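Local coordinates for protein amidase, hydantoinase/carbamoylase family (Burkholderia ambifaria, PDB 5TP4) that probably hydrolyses N-carbamoyl-L-amino acids to the free amino acids, as a two-zinc amidase of the peptidase M20 family, at residues 366-371 against 375-380; 132-137 against 192-197; 220-225 against 301-306; 296-301 against 359-364; 174-177 against 181-184. All blocks are in the same frame, centred on the assembly; numbering follows the deposited sequence.

Contact 1. Residues 366-371 against 375-380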
# COMPACT_ATOMS: atom_id res chain seq x y z
N HIS B 366 19.70 -0.90 20.96
CA HIS B 366 20.36 0.01 21.88
C HIS B 366 21.85 -0.23 21.73
O HIS B 366 22.27 -1.29 21.27
CB HIS B 366 19.99 -0.25 23.34
CG HIS B 366 18.53 -0.12 23.59
ND1 HIS B 366 17.87 1.09 23.53
CD2 HIS B 366 17.58 -1.07 23.80
CE1 HIS B 366 16.58 0.89 23.74
NE2 HIS B 366 16.38 -0.41 23.90
N ASP B 367 22.63 0.74 22.17
CA ASP B 367 24.07 0.50 22.23
C ASP B 367 24.41 -0.74 23.05
O ASP B 367 25.39 -1.43 22.73
CB ASP B 367 24.76 1.73 22.81
CG ASP B 367 24.67 2.94 21.88
OD1 ASP B 367 25.19 2.87 20.73
OD2 ASP B 367 24.07 3.98 22.30
N ALA B 368 23.63 -1.03 24.10
CA ALA B 368 23.84 -2.25 24.88
C ALA B 368 23.87 -3.51 24.02
O ALA B 368 24.58 -4.46 24.35
CB ALA B 368 22.77 -2.40 25.95
N ILE B 369 23.09 -3.54 22.93
CA ILE B 369 23.08 -4.72 22.05
C ILE B 369 24.47 -5.00 21.49
O ILE B 369 24.96 -6.15 21.46
CB ILE B 369 22.06 -4.52 20.91
CG1 ILE B 369 20.65 -4.44 21.47
CG2 ILE B 369 22.21 -5.68 19.90
CD1 ILE B 369 20.20 -5.68 22.21
N LEU B 370 25.13 -3.94 21.01
CA LEU B 370 26.48 -4.08 20.47
C LEU B 370 27.47 -4.43 21.58
O LEU B 370 28.35 -5.27 21.38
CB LEU B 370 26.92 -2.78 19.79
CG LEU B 370 26.42 -2.45 18.37
CD1 LEU B 370 27.08 -3.32 17.33
CD2 LEU B 370 24.86 -2.52 18.25
N LEU B 371 27.35 -3.78 22.73
CA LEU B 371 28.30 -4.04 23.82
C LEU B 371 28.19 -5.48 24.31
O LEU B 371 29.21 -6.11 24.63
CB LEU B 371 28.07 -3.09 25.00
CG LEU B 371 28.86 -1.76 24.96
CD1 LEU B 371 30.38 -1.94 25.18
CD2 LEU B 371 28.65 -0.98 23.64
N VAL B 375 31.29 -7.55 25.84
CA VAL B 375 31.56 -7.42 27.27
C VAL B 375 30.30 -7.75 28.06
O VAL B 375 29.18 -7.66 27.53
CB VAL B 375 32.07 -6.02 27.64
CG1 VAL B 375 33.15 -5.53 26.65
CG2 VAL B 375 30.96 -5.07 27.68
N PRO B 376 30.45 -8.17 29.32
CA PRO B 376 29.27 -8.45 30.15
C PRO B 376 28.38 -7.23 30.28
O PRO B 376 28.83 -6.15 30.69
CB PRO B 376 29.87 -8.87 31.49
CG PRO B 376 31.21 -9.38 31.16
CD PRO B 376 31.70 -8.53 30.03
N THR B 377 27.10 -7.41 29.95
CA THR B 377 26.16 -6.31 29.77
C THR B 377 24.83 -6.59 30.44
O THR B 377 24.37 -7.74 30.47
CB THR B 377 25.95 -6.04 28.26
OG1 THR B 377 27.17 -5.50 27.70
CG2 THR B 377 24.81 -5.05 27.99
N ALA B 378 24.20 -5.54 30.97
CA ALA B 378 22.82 -5.65 31.44
C ALA B 378 22.14 -4.33 31.20
O ALA B 378 22.79 -3.29 31.00
CB ALA B 378 22.72 -6.01 32.94
N MET B 379 20.80 -4.36 31.21
CA MET B 379 20.04 -3.12 31.08
C MET B 379 18.97 -3.01 32.16
O MET B 379 18.45 -4.02 32.66
CB MET B 379 19.35 -2.98 29.72
CG MET B 379 20.30 -2.72 28.53
SD MET B 379 19.34 -2.44 27.01
CE MET B 379 18.68 -0.82 27.32
N VAL B 380 18.63 -1.76 32.49
CA VAL B 380 17.50 -1.45 33.37
C VAL B 380 16.47 -0.74 32.52
O VAL B 380 16.73 0.37 32.05
CB VAL B 380 17.90 -0.55 34.55
CG1 VAL B 380 16.70 -0.42 35.53
CG2 VAL B 380 19.15 -1.08 35.29
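A short helix-turn-strand unit beside the zinc site brings H366, A368 and L371 against V375, T377 and M379. Helix 367-371 and strand 377-380 run antiparallel, with axes 8.3 Å apart at closest approach and 162° between their directions. The turn between them is closed by backbone: V375 N donates to L371 O at 2.8 Å. T377 OG1 donates to V375 O over 3.0 Å, reaching it from above the carbonyl plane. This hydroxyl also rests near L371 CB, while T377 CG2 turns to the other side and meets A368. The methyl of A368 sits on the bend of M379, with A368 CB 3.6 Å from M379 CG and about as far from SD. The M379 chain is extended to SD and then folds (chi3 73°), which carries CE over one face of the H366 ring. This is a CH-pi contact, CE lying 3.9 Å from the ring centroid and displaced toward the rim. The sulfur meets the same ring obliquely. H366 lies close to a bound zinc ion, and its ring meets that of the zinc ligand H198. M379 thus packs on a histidine next to the zinc site. Strand 193-199 pairs with the M379 strand in parallel, helix 147-153 packs on L371, and helix 340-353 covers A378 on the far face of the sheet.

Contact 2. Residues 132-137 against 192-197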
# COMPACT_ATOMS: atom_id res chain seq x y z
N VAL B 132 29.32 6.97 29.41
CA VAL B 132 29.55 7.17 27.99
C VAL B 132 28.27 7.58 27.27
O VAL B 132 27.17 7.08 27.58
CB VAL B 132 30.20 5.92 27.34
CG1 VAL B 132 29.34 4.67 27.55
CG2 VAL B 132 30.50 6.15 25.87
N SER B 133 28.39 8.55 26.37
CA SER B 133 27.37 8.83 25.38
C SER B 133 27.96 8.44 24.03
O SER B 133 28.94 9.06 23.58
CB SER B 133 26.96 10.31 25.44
OG SER B 133 26.13 10.65 24.35
N TRP B 134 27.38 7.44 23.37
CA TRP B 134 27.94 6.92 22.13
C TRP B 134 27.52 7.78 20.95
O TRP B 134 26.37 8.23 20.87
CB TRP B 134 27.47 5.49 21.88
CG TRP B 134 27.73 4.51 23.00
CD1 TRP B 134 26.84 4.06 23.96
CD2 TRP B 134 28.98 3.87 23.27
NE1 TRP B 134 27.49 3.16 24.80
CE2 TRP B 134 28.80 3.05 24.40
CE3 TRP B 134 30.25 3.94 22.68
CZ2 TRP B 134 29.83 2.26 24.94
CZ3 TRP B 134 31.28 3.17 23.20
CH2 TRP B 134 31.06 2.35 24.33
N THR B 135 28.45 7.98 20.01
CA THR B 135 28.15 8.76 18.81
C THR B 135 27.09 8.10 17.94
O THR B 135 27.13 6.89 17.70
CB THR B 135 29.43 8.94 17.99
OG1 THR B 135 30.37 9.70 18.74
CG2 THR B 135 29.13 9.64 16.66
N ASN B 136 26.15 8.92 17.43
CA ASN B 136 25.21 8.50 16.37
C ASN B 136 24.55 7.16 16.68
O ASN B 136 24.51 6.25 15.83
CB ASN B 136 25.92 8.44 15.02
CG ASN B 136 24.95 8.42 13.83
OD1 ASN B 136 24.41 9.46 13.46
ND2 ASN B 136 24.77 7.26 13.21
N GLU B 137 23.99 7.04 17.88
CA GLU B 137 23.21 5.84 18.17
C GLU B 137 21.98 5.73 17.27
O GLU B 137 21.58 4.63 16.89
CB GLU B 137 22.80 5.82 19.65
CG GLU B 137 21.97 4.58 20.07
CD GLU B 137 20.49 4.66 19.71
OE1 GLU B 137 20.02 5.75 19.34
OE2 GLU B 137 19.79 3.63 19.80
N ASP B 192 34.97 -3.83 32.24
CA ASP B 192 34.56 -4.92 33.14
C ASP B 192 33.11 -5.32 32.91
O ASP B 192 32.77 -6.51 32.96
CB ASP B 192 34.74 -4.52 34.59
CG ASP B 192 34.32 -5.63 35.54
OD1 ASP B 192 35.04 -6.64 35.65
OD2 ASP B 192 33.25 -5.48 36.16
N ALA B 193 32.23 -4.33 32.75
CA ALA B 193 30.81 -4.57 32.54
C ALA B 193 30.22 -3.30 31.98
O ALA B 193 30.76 -2.21 32.17
CB ALA B 193 30.09 -4.97 33.84
N TYR B 194 29.09 -3.45 31.27
CA TYR B 194 28.41 -2.32 30.67
C TYR B 194 26.96 -2.36 31.13
O TYR B 194 26.29 -3.39 30.97
CB TYR B 194 28.47 -2.36 29.14
CG TYR B 194 27.66 -1.27 28.48
CD1 TYR B 194 28.20 -0.00 28.32
CD2 TYR B 194 26.37 -1.51 28.00
CE1 TYR B 194 27.47 1.00 27.71
CE2 TYR B 194 25.63 -0.50 27.41
CZ TYR B 194 26.21 0.75 27.27
OH TYR B 194 25.51 1.78 26.66
N PHE B 195 26.48 -1.26 31.69
CA PHE B 195 25.09 -1.14 32.10
C PHE B 195 24.42 0.02 31.37
O PHE B 195 25.02 1.09 31.20
CB PHE B 195 24.99 -0.91 33.61
CG PHE B 195 25.40 -2.09 34.45
CD1 PHE B 195 26.71 -2.24 34.86
CD2 PHE B 195 24.45 -3.02 34.87
CE1 PHE B 195 27.09 -3.31 35.65
CE2 PHE B 195 24.80 -4.09 35.66
CZ PHE B 195 26.12 -4.25 36.06
N GLU B 196 23.16 -0.15 30.97
CA GLU B 196 22.45 0.93 30.29
C GLU B 196 21.04 0.99 30.84
O GLU B 196 20.32 -0.02 30.79
CB GLU B 196 22.41 0.70 28.77
CG GLU B 196 21.59 1.72 28.04
CD GLU B 196 21.98 1.90 26.58
OE1 GLU B 196 21.33 2.71 25.88
OE2 GLU B 196 22.95 1.24 26.12
N ALA B 197 20.64 2.15 31.35
CA ALA B 197 19.25 2.37 31.72
C ALA B 197 18.51 3.02 30.55
O ALA B 197 19.06 3.89 29.86
CB ALA B 197 19.16 3.23 32.98
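Strands 132-133 and 193-197 do not pair directly; their nearest CA atoms, V132 and E196, are 9.7 Å apart, and the side chains of W134 and Y194 bridge the gap. W134 NE1 donates to Y194 OH at 3.0 Å, with the oxygen only 8° out of the indole plane. The indole and the phenol come from opposite directions. Their rings meet obliquely, planes at 50°, so that Y194 CE1 comes to the indole edge, 3.9 Å from W134 CZ2. Y194 CG is anti to the backbone N (chi1 175°), which sends the phenol across toward the indole. Its hydroxyl in turn donates to E196 OE2 over 2.7 Å, from above the carboxylate plane. The buried hydroxyl therefore accepts one bond and gives another, which should fix its direction. V132 works with both branches: CG1 touches the Y194 edge at CE1, 4.1 Å away, and CG2 lies over the centre of the W134 indole. E196 OE1 is held by S91. Segment 132-137 ends at E137, a zinc-binding residue of this protein, though no zinc is bound to it in this chain. Strand 87-91 lies between the two strands and runs parallel to both. Helix 367-372 covers the pair, with L371 against W134 and A368 against Y194.

Contact 3. Residues 220-225 against 301-306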
# COMPACT_ATOMS: atom_id res chain seq x y z
N ALA B 220 15.95 -12.19 18.24
CA ALA B 220 16.27 -12.56 16.86
C ALA B 220 15.21 -11.95 15.93
O ALA B 220 14.01 -11.98 16.25
CB ALA B 220 16.31 -14.07 16.68
N ILE B 221 15.66 -11.37 14.81
CA ILE B 221 14.80 -10.61 13.91
C ILE B 221 15.02 -11.12 12.49
O ILE B 221 16.17 -11.30 12.07
CB ILE B 221 15.10 -9.10 13.95
CG1 ILE B 221 15.15 -8.57 15.39
CG2 ILE B 221 14.06 -8.31 13.11
CD1 ILE B 221 15.62 -7.13 15.45
N ARG B 222 13.93 -11.29 11.74
CA ARG B 222 13.99 -11.49 10.30
C ARG B 222 13.10 -10.46 9.63
O ARG B 222 11.98 -10.21 10.08
CB ARG B 222 13.53 -12.90 9.89
CG ARG B 222 14.25 -13.99 10.67
CD ARG B 222 15.68 -14.13 10.21
NE ARG B 222 16.34 -15.26 10.86
CZ ARG B 222 17.09 -15.18 11.97
NH1 ARG B 222 17.29 -14.01 12.56
NH2 ARG B 222 17.63 -16.28 12.49
N TRP B 223 13.59 -9.90 8.53
CA TRP B 223 12.80 -9.05 7.65
C TRP B 223 12.64 -9.78 6.33
O TRP B 223 13.63 -10.24 5.75
CB TRP B 223 13.48 -7.72 7.41
CG TRP B 223 13.22 -6.69 8.45
CD1 TRP B 223 12.55 -6.85 9.63
CD2 TRP B 223 13.59 -5.31 8.37
NE1 TRP B 223 12.49 -5.64 10.30
CE2 TRP B 223 13.12 -4.68 9.55
CE3 TRP B 223 14.28 -4.55 7.43
CZ2 TRP B 223 13.31 -3.33 9.80
CZ3 TRP B 223 14.47 -3.19 7.68
CH2 TRP B 223 13.99 -2.60 8.86
N LEU B 224 11.40 -9.90 5.87
CA LEU B 224 11.07 -10.62 4.66
C LEU B 224 10.36 -9.68 3.69
O LEU B 224 9.65 -8.76 4.11
CB LEU B 224 10.17 -11.83 4.96
CG LEU B 224 10.61 -12.74 6.13
CD1 LEU B 224 9.63 -13.91 6.26
CD2 LEU B 224 11.96 -13.26 5.88
N ASP B 225 10.57 -9.92 2.41
CA ASP B 225 9.79 -9.32 1.35
C ASP B 225 8.94 -10.41 0.73
O ASP B 225 9.48 -11.46 0.34
CB ASP B 225 10.68 -8.72 0.25
CG ASP B 225 11.50 -7.56 0.74
OD1 ASP B 225 11.02 -6.79 1.58
OD2 ASP B 225 12.64 -7.42 0.26
N ALA B 301 16.66 -20.15 16.32
CA ALA B 301 16.06 -21.35 15.76
C ALA B 301 14.55 -21.22 15.66
O ALA B 301 13.95 -21.69 14.69
CB ALA B 301 16.43 -22.58 16.59
N GLN B 302 13.92 -20.60 16.66
CA GLN B 302 12.47 -20.47 16.64
C GLN B 302 12.01 -19.42 15.63
O GLN B 302 10.96 -19.59 15.00
CB GLN B 302 11.93 -20.11 18.03
CG GLN B 302 12.04 -21.22 19.08
CD GLN B 302 11.44 -22.54 18.62
OE1 GLN B 302 10.28 -22.61 18.20
NE2 GLN B 302 12.24 -23.59 18.70
N VAL B 303 12.73 -18.30 15.49
CA VAL B 303 12.31 -17.35 14.47
C VAL B 303 12.49 -17.97 13.08
O VAL B 303 11.66 -17.78 12.19
CB VAL B 303 13.00 -15.97 14.62
CG1 VAL B 303 14.41 -15.91 13.99
CG2 VAL B 303 12.15 -14.88 14.01
N ASP B 304 13.54 -18.77 12.90
CA ASP B 304 13.70 -19.48 11.63
C ASP B 304 12.56 -20.48 11.42
O ASP B 304 12.06 -20.65 10.29
CB ASP B 304 15.06 -20.19 11.59
CG ASP B 304 16.22 -19.22 11.44
OD1 ASP B 304 15.97 -18.06 11.07
OD2 ASP B 304 17.38 -19.64 11.67
N ALA B 305 12.11 -21.12 12.49
CA ALA B 305 10.99 -22.05 12.37
C ALA B 305 9.72 -21.32 11.97
O ALA B 305 8.96 -21.82 11.14
CB ALA B 305 10.78 -22.79 13.69
N MET B 306 9.49 -20.13 12.54
CA MET B 306 8.36 -19.31 12.12
C MET B 306 8.46 -18.98 10.63
O MET B 306 7.47 -19.05 9.90
CB MET B 306 8.29 -18.04 12.97
CG MET B 306 8.08 -18.32 14.44
SD MET B 306 8.30 -16.79 15.43
CE MET B 306 6.99 -15.82 14.72
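The R222 guanidinium lies flat over V303 and turns its edge to D304. V303 CG1 sits beneath the centre of the planar group, 3.4 Å from R222 CZ. This branch lies between the backbone N and carbonyl carbon of V303 and faces R222. The same methyl also meets A220 CB, at 3.8 Å. D304 approaches side-on, where R222 NE and NH2 both point to one oxygen. The bonds from R222 NE and from R222 NH2 to D304 OD1 are each 2.8 Å and bent. The guanidinium and carboxylate planes are 55° apart, so this is no flat two-oxygen pairing. R222 NH1 returns to its own strand and donates to I221 O over 3.0 Å, in the guanidinium plane. A bend at chi2 (-73°) folds the arginine back far enough for this. Helix 301-306 lies along strand 220-225, 27° from its direction. D300, at the start of helix 300-321, forms a second salt bridge with R222 NH2. One buried arginine thus meets two acidic groups on the helix, and an apolar methyl shields one face. Its positive charge is probably well compensated, and in the D304 conformer given here the bonds probably limit its rotation.

Contact 4. Residues 296-301 against 359-364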
# COMPACT_ATOMS: atom_id res chain seq x y z
N ARG B 296 9.93 -11.82 14.88
CA ARG B 296 10.79 -11.77 16.06
C ARG B 296 10.59 -13.01 16.91
O ARG B 296 9.50 -13.58 16.97
CB ARG B 296 10.51 -10.57 16.93
CG ARG B 296 10.29 -9.33 16.14
CD ARG B 296 11.27 -8.28 16.50
NE ARG B 296 11.29 -7.19 15.53
CZ ARG B 296 11.95 -6.06 15.72
NH1 ARG B 296 12.61 -5.86 16.88
NH2 ARG B 296 11.95 -5.14 14.76
N HIS B 297 11.66 -13.39 17.61
CA HIS B 297 11.55 -14.39 18.66
C HIS B 297 12.72 -14.16 19.61
O HIS B 297 13.61 -13.34 19.33
CB HIS B 297 11.54 -15.83 18.10
CG HIS B 297 10.92 -16.84 19.03
ND1 HIS B 297 11.58 -17.32 20.14
CD2 HIS B 297 9.73 -17.48 18.98
CE1 HIS B 297 10.80 -18.20 20.76
NE2 HIS B 297 9.67 -18.31 20.08
N HIS B 298 12.69 -14.82 20.75
CA HIS B 298 13.86 -14.76 21.63
C HIS B 298 15.01 -15.61 21.10
O HIS B 298 16.16 -15.39 21.50
CB HIS B 298 13.49 -15.25 23.04
CG HIS B 298 12.59 -14.32 23.78
ND1 HIS B 298 12.45 -14.36 25.15
CD2 HIS B 298 11.78 -13.32 23.35
CE1 HIS B 298 11.59 -13.43 25.53
NE2 HIS B 298 11.17 -12.78 24.45
N ASP B 299 14.72 -16.56 20.22
CA ASP B 299 15.66 -17.59 19.81
C ASP B 299 15.77 -17.61 18.29
O ASP B 299 14.75 -17.51 17.60
CB ASP B 299 15.16 -18.93 20.35
CG ASP B 299 16.04 -20.05 19.99
OD1 ASP B 299 15.93 -20.51 18.84
OD2 ASP B 299 16.83 -20.46 20.85
N ASP B 300 16.98 -17.76 17.77
CA ASP B 300 17.14 -17.75 16.32
C ASP B 300 16.53 -18.98 15.67
O ASP B 300 16.00 -18.91 14.56
CB ASP B 300 18.62 -17.66 15.94
CG ASP B 300 19.11 -16.24 15.93
OD1 ASP B 300 18.90 -15.53 14.90
OD2 ASP B 300 19.69 -15.83 16.95
N ALA B 301 16.66 -20.15 16.32
CA ALA B 301 16.06 -21.35 15.76
C ALA B 301 14.55 -21.22 15.66
O ALA B 301 13.95 -21.69 14.69
CB ALA B 301 16.43 -22.58 16.59
N ARG B 359 11.13 -9.77 34.23
CA ARG B 359 12.04 -10.01 33.11
C ARG B 359 11.35 -9.61 31.81
O ARG B 359 10.15 -9.85 31.62
CB ARG B 359 12.46 -11.47 33.07
CG ARG B 359 13.41 -11.84 34.19
CD ARG B 359 13.71 -13.32 34.22
NE ARG B 359 14.52 -13.78 33.09
CZ ARG B 359 15.85 -13.75 33.04
NH1 ARG B 359 16.55 -13.24 34.05
NH2 ARG B 359 16.49 -14.22 31.97
N ILE B 360 12.11 -8.96 30.92
CA ILE B 360 11.54 -8.43 29.68
C ILE B 360 12.63 -8.41 28.62
O ILE B 360 13.80 -8.20 28.92
CB ILE B 360 10.96 -7.02 29.95
CG1 ILE B 360 10.29 -6.43 28.71
CG2 ILE B 360 12.08 -6.06 30.41
CD1 ILE B 360 9.32 -5.26 29.07
N VAL B 361 12.26 -8.65 27.37
CA VAL B 361 13.25 -8.58 26.29
C VAL B 361 13.28 -7.15 25.76
O VAL B 361 12.27 -6.44 25.80
CB VAL B 361 12.91 -9.61 25.19
CG1 VAL B 361 11.68 -9.19 24.38
CG2 VAL B 361 14.12 -9.88 24.30
N SER B 362 14.45 -6.70 25.29
CA SER B 362 14.51 -5.41 24.61
C SER B 362 13.97 -5.56 23.20
O SER B 362 14.54 -6.29 22.38
CB SER B 362 15.93 -4.86 24.60
OG SER B 362 15.93 -3.62 23.89
N GLY B 363 12.85 -4.88 22.91
CA GLY B 363 12.28 -5.01 21.59
C GLY B 363 12.88 -4.12 20.54
O GLY B 363 12.52 -4.24 19.37
N ALA B 364 13.78 -3.21 20.91
CA ALA B 364 14.41 -2.34 19.92
C ALA B 364 15.92 -2.28 20.18
O ALA B 364 16.41 -2.72 21.22
CB ALA B 364 13.80 -0.93 19.93
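Van der Waals contact joins H298 to V361, and a polar approach joins R296 to G363. V361 packs against the imidazole of H298 with CB and both methyls. V361 CG1 is 3.6 Å from H298 NE2, while V361 CG2 stands over one ring face, offset toward the rim. V361 CG1 lies between the backbone N and carbonyl carbon (chi1 72°), which leaves CG2 anti to the N. The polar pair is R296 NH1 and G363 O, 3.0 Å apart, with the oxygen oblique to the guanidinium. The stronger partner of R296 is D294, which forms a salt bridge with NE; NH1 also bonds Q219 and a bound MES molecule, probably from the crystallisation liquor. Within the segments, D299 N donates to H297 ND1 over 3.2 Å. S362 OG donates to A364 O at 2.9 Å, in the carbonyl plane. D299 is the N-cap of helix 300-321, its OD1 accepting from Q302 N in the conformer modelled. H234 and G236 of the second subunit pack on A364 and R296. The contact lies where strand 288-297 turns into helix 300-321 and meets the end of strand 357-362, consistent with the junction of catalytic and dimerisation domains in M20 enzymes.

Contact 5. Residues 174-177 against 181-184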
# COMPACT_ATOMS: atom_id res chain seq x y z
N ALA B 174 34.27 14.72 8.74
CA ALA B 174 34.10 16.16 8.61
C ALA B 174 33.17 16.70 9.69
O ALA B 174 33.41 17.79 10.24
CB ALA B 174 33.56 16.50 7.22
N ALA B 175 32.11 15.95 10.02
CA ALA B 175 31.17 16.43 11.03
C ALA B 175 31.80 16.41 12.42
O ALA B 175 31.50 17.28 13.25
CB ALA B 175 29.89 15.59 11.00
N LEU B 176 32.64 15.42 12.69
CA LEU B 176 33.39 15.41 13.95
C LEU B 176 34.28 16.65 14.05
O LEU B 176 34.38 17.27 15.12
CB LEU B 176 34.24 14.14 14.07
CG LEU B 176 33.51 12.83 14.32
CD1 LEU B 176 34.47 11.61 14.18
CD2 LEU B 176 32.85 12.83 15.71
N ASP B 177 34.94 17.01 12.95
CA ASP B 177 35.81 18.18 12.95
C ASP B 177 35.00 19.46 13.18
O ASP B 177 35.44 20.35 13.91
CB ASP B 177 36.59 18.28 11.64
CG ASP B 177 37.64 17.19 11.50
OD1 ASP B 177 38.08 16.65 12.54
OD2 ASP B 177 38.02 16.88 10.37
N CYS B 181 34.88 17.34 18.11
CA CYS B 181 34.90 16.21 19.02
C CYS B 181 35.53 14.97 18.37
O CYS B 181 35.16 13.84 18.70
CB CYS B 181 33.50 15.93 19.55
SG CYS B 181 32.27 15.70 18.28
N ARG B 182 36.49 15.17 17.48
CA ARG B 182 37.34 14.09 16.98
C ARG B 182 38.51 13.89 17.94
O ARG B 182 39.50 14.63 17.88
CB ARG B 182 37.85 14.40 15.58
CG ARG B 182 38.41 13.17 14.91
CD ARG B 182 39.40 13.48 13.83
NE ARG B 182 38.83 13.97 12.58
CZ ARG B 182 38.60 13.22 11.51
NH1 ARG B 182 38.83 11.91 11.54
NH2 ARG B 182 38.12 13.78 10.41
N GLY B 183 38.41 12.90 18.82
CA GLY B 183 39.52 12.59 19.71
C GLY B 183 40.63 11.91 18.95
O GLY B 183 40.47 11.48 17.80
N THR B 184 41.82 11.85 19.58
CA THR B 184 42.96 11.18 18.97
C THR B 184 43.06 9.70 19.35
O THR B 184 43.77 8.97 18.67
CB THR B 184 44.28 11.87 19.35
OG1 THR B 184 44.36 12.01 20.77
CG2 THR B 184 44.37 13.26 18.72
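D177 and R182 form a two-pronged salt bridge over the end of helix 172-179. R182 NE donates to D177 OD1 at 2.8 Å and almost straight, 175° at the hydrogen. R182 NH2 donates to D177 OD2 at 3.1 Å. The pairing is side-on, using NE and one NH, with one nitrogen for each oxygen. Both oxygens lie near the guanidinium plane, but the two flat groups are turned 40° against each other. OD1 is met on its syn side, and OD2 from above the carboxylate plane. The R182 chain leaves its backbone extended and bends at chi3 (-76°), which swings the guanidinium back alongside the helix.

Behind this pair is L176. Its CB meets R182 CB at 3.9 Å, so the base of the arginine rests on the leucine. Its CD2 reaches C181 SG, also at 3.9 Å. The backbone joins in: C181 N donates to L176 O over 3.0 Å, tying the chain that leaves the helix to its last turn.

Farther out, the disulfide of C181 with C179 closes a small covalent ring in the turn between the two segments. L162 of helix 158-163 packs on both L176 and R182, and L43 lies against L176. T171 OG1 accepts from A174 N.

The salt bridge lies at the protein surface, where water probably screens its charges. The covalent link and the backbone bond probably fix the turn more firmly, and the ion pair adds a directed tie across it.

How the contacts relate
Along the chain contact 5 is nested in the loop closed by contact 2; contacts 3 and 4 follow, interleaved, and contact 1 comes last. Contacts 1 and 2 have centres about 7 Å apart and touch through the paired strands 193-199 and 377-382, beside the zinc site. Contacts 3 and 4, centres about 11 Å apart, share A301 and helix 300-321 and lie in the part that meets the second subunit. This is consistent with the two-domain M20 fold. One sheet runs through contacts 1 to 4, and contact 4, its centre about 14 Å from that of contact 1, bridges the two groups. Contact 5 stands apart, its centre about 19 Å from that of contact 2.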